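Local structure of fusion DH (Streptomyces sp. MJ635-86F5, 6K97) at residues His34-Thr39 with Arg57-Leu62; Leu81-Ala86 with Phe248-Ala253. The protein is an engineered fusion of two parts of a split polyketide synthase dehydratase from cremimycin biosynthesis, which probably removes water from a carrier-bound hydroxyacyl intermediate. All blocks are in the same frame, centred on the assembly; numbering follows the deposited sequence.

Interaction 1: residues His34-Thr39 with Arg57-Leu62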
# COMPACT_ATOMS: atom_id res chain seq x y z
N HIS A 34 5.43 -0.37 -14.75
CA HIS A 34 4.75 0.74 -15.44
C HIS A 34 5.61 1.96 -15.35
O HIS A 34 6.29 2.14 -14.38
CB HIS A 34 3.40 0.98 -14.77
CG HIS A 34 2.51 1.88 -15.54
ND1 HIS A 34 2.43 3.24 -15.30
CD2 HIS A 34 1.68 1.64 -16.57
CE1 HIS A 34 1.56 3.78 -16.13
NE2 HIS A 34 1.09 2.83 -16.91
N PRO A 35 5.54 2.86 -16.33
CA PRO A 35 6.38 4.07 -16.25
C PRO A 35 6.09 5.07 -15.10
O PRO A 35 6.98 5.84 -14.77
CB PRO A 35 6.17 4.74 -17.61
CG PRO A 35 5.76 3.61 -18.52
CD PRO A 35 4.92 2.70 -17.65
N LEU A 36 4.88 5.10 -14.54
CA LEU A 36 4.51 6.00 -13.43
C LEU A 36 4.25 5.34 -12.06
O LEU A 36 4.00 6.02 -11.10
CB LEU A 36 3.25 6.78 -13.80
CG LEU A 36 3.35 7.52 -15.14
CD1 LEU A 36 2.02 8.08 -15.63
CD2 LEU A 36 4.37 8.64 -15.08
N LEU A 37 4.28 4.02 -11.97
CA LEU A 37 4.02 3.32 -10.72
C LEU A 37 5.14 2.33 -10.46
O LEU A 37 5.59 1.65 -11.38
CB LEU A 37 2.69 2.60 -10.78
CG LEU A 37 1.49 3.52 -10.98
CD1 LEU A 37 0.23 2.74 -11.30
CD2 LEU A 37 1.27 4.37 -9.75
N ALA A 38 5.59 2.27 -9.21
CA ALA A 38 6.61 1.33 -8.78
C ALA A 38 6.04 0.03 -8.12
O ALA A 38 6.64 -1.02 -8.27
CB ALA A 38 7.54 2.04 -7.81
N THR A 39 4.92 0.10 -7.39
CA THR A 39 4.38 -1.02 -6.60
C THR A 39 2.91 -1.35 -6.89
O THR A 39 2.15 -0.51 -7.36
CB THR A 39 4.46 -0.74 -5.06
OG1 THR A 39 3.51 0.26 -4.70
CG2 THR A 39 5.86 -0.31 -4.62
N ARG A 57 11.61 16.14 -12.83
CA ARG A 57 12.99 15.89 -13.24
C ARG A 57 13.17 14.49 -13.77
O ARG A 57 14.00 14.29 -14.65
CB ARG A 57 13.95 16.10 -12.06
CG ARG A 57 13.98 17.54 -11.57
CD ARG A 57 14.90 17.74 -10.38
NE ARG A 57 16.28 18.03 -10.79
CZ ARG A 57 16.83 19.25 -10.87
NH1 ARG A 57 16.15 20.36 -10.57
NH2 ARG A 57 18.09 19.35 -11.28
N GLU A 58 12.44 13.51 -13.24
CA GLU A 58 12.50 12.16 -13.80
C GLU A 58 11.61 12.00 -15.03
O GLU A 58 11.70 10.99 -15.69
CB GLU A 58 12.10 11.10 -12.77
CG GLU A 58 12.95 11.00 -11.50
CD GLU A 58 12.25 10.19 -10.41
OE1 GLU A 58 11.08 9.81 -10.59
OE2 GLU A 58 12.85 9.95 -9.35
N HIS A 59 10.71 12.94 -15.30
CA HIS A 59 9.73 12.79 -16.39
C HIS A 59 9.62 14.08 -17.18
O HIS A 59 8.55 14.67 -17.25
CB HIS A 59 8.34 12.40 -15.85
CG HIS A 59 8.21 10.97 -15.42
ND1 HIS A 59 8.06 10.60 -14.10
CD2 HIS A 59 8.19 9.82 -16.13
CE1 HIS A 59 7.96 9.29 -14.01
NE2 HIS A 59 8.03 8.79 -15.24
N PRO A 60 10.71 14.49 -17.83
CA PRO A 60 10.67 15.82 -18.46
C PRO A 60 9.63 15.97 -19.58
O PRO A 60 9.21 17.08 -19.87
CB PRO A 60 12.10 16.01 -19.01
CG PRO A 60 12.92 14.88 -18.45
CD PRO A 60 11.98 13.79 -18.08
N TRP A 61 9.21 14.88 -20.19
CA TRP A 61 8.11 14.96 -21.16
C TRP A 61 6.84 15.64 -20.60
O TRP A 61 6.14 16.35 -21.35
CB TRP A 61 7.75 13.60 -21.71
CG TRP A 61 7.27 12.64 -20.73
CD1 TRP A 61 8.02 11.96 -19.81
CD2 TRP A 61 5.93 12.16 -20.58
NE1 TRP A 61 7.23 11.09 -19.10
CE2 TRP A 61 5.94 11.20 -19.54
CE3 TRP A 61 4.74 12.45 -21.22
CZ2 TRP A 61 4.81 10.56 -19.09
CZ3 TRP A 61 3.59 11.78 -20.80
CH2 TRP A 61 3.64 10.86 -19.74
N LEU A 62 6.57 15.45 -19.31
CA LEU A 62 5.39 16.06 -18.72
C LEU A 62 5.48 17.60 -18.72
O LEU A 62 4.46 18.28 -18.64
CB LEU A 62 5.12 15.51 -17.30
CG LEU A 62 4.75 14.05 -17.35
CD1 LEU A 62 4.58 13.44 -15.97
CD2 LEU A 62 3.48 13.86 -18.14
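Pro35 and Leu36 meet the His59 ring, one at its edge and one over a face. At the edge, His59 NE2 donates to Pro35 O at 3.2 Å; the carbonyl oxygen lies close to the ring plane, but the bond is bent (141° at the hydrogen), and NE2 sits above the carbonyl plane. Over the face, Leu36 CD2 makes a CH-pi contact 3.9 Å from the His59 centroid, shifted toward the rim. Leu36 carries CG beside its backbone N (chi1 -54°), which lets this methyl come nearer the other loop than its CB direction suggests. His59 likewise holds CG beside its backbone N (chi1 -75°), which brings NE2 to Pro35 O and one face to the Leu36 methyl. Both loops belong to the N-terminal part of the fusion, one half of the double hotdog fold: 34-39 leads into strand 39-42, at whose start Ala38 and Thr39 both face Thr51 in a classic beta bulge, and 57-62 joins strand 48-55 to strand 65-67. The same Leu36 CD2 reaches the edge of the Trp61 indole, 4.5 Å from CZ2. Leu36 N donates to His34 ND1, while His34 NE2 bonds to Glu80 of helix 75-88.

Interaction 2: residues Leu81-Ala86 with Phe248-Ala253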
# COMPACT_ATOMS: atom_id res chain seq x y z
N LEU A 81 -3.28 5.78 -15.43
CA LEU A 81 -3.09 5.19 -14.14
C LEU A 81 -4.24 4.23 -13.84
O LEU A 81 -3.99 3.13 -13.41
CB LEU A 81 -3.03 6.26 -13.07
CG LEU A 81 -1.74 7.07 -13.13
CD1 LEU A 81 -1.83 8.29 -12.26
CD2 LEU A 81 -0.51 6.25 -12.79
N ALA A 82 -5.48 4.63 -14.14
CA ALA A 82 -6.63 3.79 -13.94
C ALA A 82 -6.61 2.53 -14.84
O ALA A 82 -6.98 1.46 -14.41
CB ALA A 82 -7.90 4.58 -14.18
N LEU A 83 -6.15 2.69 -16.08
CA LEU A 83 -5.98 1.54 -16.96
C LEU A 83 -5.03 0.53 -16.33
O LEU A 83 -5.35 -0.67 -16.33
CB LEU A 83 -5.49 1.96 -18.35
CG LEU A 83 -6.58 2.73 -19.15
CD1 LEU A 83 -5.99 3.38 -20.39
CD2 LEU A 83 -7.76 1.85 -19.51
N HIS A 84 -3.93 0.97 -15.73
CA HIS A 84 -3.03 0.02 -15.09
C HIS A 84 -3.73 -0.69 -13.92
O HIS A 84 -3.71 -1.94 -13.81
CB HIS A 84 -1.75 0.67 -14.62
CG HIS A 84 -0.68 -0.32 -14.31
ND1 HIS A 84 -0.04 -1.06 -15.28
CD2 HIS A 84 -0.20 -0.77 -13.12
CE1 HIS A 84 0.82 -1.90 -14.71
NE2 HIS A 84 0.72 -1.75 -13.41
N ALA A 85 -4.43 0.07 -13.11
CA ALA A 85 -5.17 -0.58 -12.03
C ALA A 85 -6.18 -1.57 -12.59
O ALA A 85 -6.35 -2.67 -12.08
CB ALA A 85 -5.86 0.48 -11.20
N ALA A 86 -6.89 -1.17 -13.65
CA ALA A 86 -7.91 -2.02 -14.25
C ALA A 86 -7.31 -3.36 -14.69
O ALA A 86 -7.83 -4.43 -14.37
CB ALA A 86 -8.58 -1.32 -15.40
N PHE A 248 3.31 1.79 -22.27
CA PHE A 248 2.09 2.18 -21.60
C PHE A 248 0.87 1.43 -22.10
O PHE A 248 0.82 0.92 -23.25
CB PHE A 248 1.78 3.63 -21.94
CG PHE A 248 2.70 4.65 -21.33
CD1 PHE A 248 2.41 5.21 -20.14
CD2 PHE A 248 3.74 5.16 -22.05
CE1 PHE A 248 3.18 6.21 -19.60
CE2 PHE A 248 4.56 6.17 -21.54
CZ PHE A 248 4.27 6.70 -20.30
N HIS A 249 -0.19 1.46 -21.29
CA HIS A 249 -1.48 0.97 -21.80
C HIS A 249 -1.86 1.82 -22.99
O HIS A 249 -1.98 1.28 -24.08
CB HIS A 249 -2.52 0.87 -20.72
CG HIS A 249 -2.10 -0.09 -19.66
ND1 HIS A 249 -2.11 -1.45 -19.86
CD2 HIS A 249 -1.52 0.11 -18.46
CE1 HIS A 249 -1.68 -2.05 -18.78
NE2 HIS A 249 -1.27 -1.13 -17.93
N VAL A 250 -1.99 3.12 -22.77
CA VAL A 250 -2.06 4.11 -23.85
C VAL A 250 -1.32 5.42 -23.45
O VAL A 250 -1.70 6.08 -22.54
CB VAL A 250 -3.51 4.48 -24.19
CG1 VAL A 250 -3.51 5.33 -25.44
CG2 VAL A 250 -4.36 3.25 -24.42
N HIS A 251 -0.28 5.74 -24.17
CA HIS A 251 0.61 6.82 -23.90
C HIS A 251 -0.30 8.03 -23.74
O HIS A 251 -1.06 8.35 -24.63
CB HIS A 251 1.64 6.99 -25.05
CG HIS A 251 2.83 7.86 -24.71
ND1 HIS A 251 2.70 9.17 -24.32
CD2 HIS A 251 4.16 7.61 -24.71
CE1 HIS A 251 3.90 9.69 -24.10
NE2 HIS A 251 4.80 8.76 -24.32
N PRO A 252 -0.22 8.70 -22.59
CA PRO A 252 -1.05 9.84 -22.34
C PRO A 252 -0.98 10.96 -23.40
O PRO A 252 -1.99 11.56 -23.68
CB PRO A 252 -0.53 10.34 -21.02
CG PRO A 252 -0.07 9.11 -20.31
CD PRO A 252 0.50 8.26 -21.39
N ALA A 253 0.19 11.19 -24.00
CA ALA A 253 0.32 12.15 -25.13
C ALA A 253 -0.47 11.73 -26.39
O ALA A 253 -1.03 12.57 -27.11
CB ALA A 253 1.79 12.36 -25.49
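With CG anti to its backbone N (chi1 -165°), His84 swings its imidazole off helix 75-88; His249 instead sets CG beside its own N (chi1 -62°), and the two rings meet rim to rim. His84 ND1 and His249 NE2 lie 2.9 Å apart in a hydrogen bond that either could donate, the ring planes turned 47° to each other. One face of the His249 ring lies over the helix backbone at Leu83 C, and His249 CB is 4.0 Å from Leu83 CB. Leu83 CD1 touches Val250 CG2 at 4.3 Å. The contact joins the helix of the N-terminal part of the engineered fusion to the loop before helix 252-266 in the C-terminal part, two portions of a double hotdog fold. In that loop His251 is the N-cap, its ND1 accepting from Ala253 N at 3.2 Å. An alanine in place of His249 would probably leave His84 ND1 without its mate and open a gap beside Leu83. Thr32 OG1 bonds to His84 NE2 and Ser287 OG to His249 ND1, so both nitrogens of each ring are engaged; the proton positions on the two imidazoles are therefore probably coupled along this chain of bonds.

In the fold
Both segments of interaction 1 precede those of interaction 2 in sequence; their centres lie about 12 Å apart. Interaction 1 lies wholly in the N-terminal part of the fusion, joining two loops beside strands 39-42 and 48-55, whereas interaction 2 spans 161 intervening residues to bring in the C-terminal part. They touch directly at several points. The His34 and His84 rings meet, Leu37 packs on Leu81 of helix 75-88, Pro35 on Phe248, and Trp61 stands edge-to-face with His251. Loops 34-39 and 57-62 each touch the C-terminal part as well, so with helix 75-88 they contribute to the interface between the two parts of this construct.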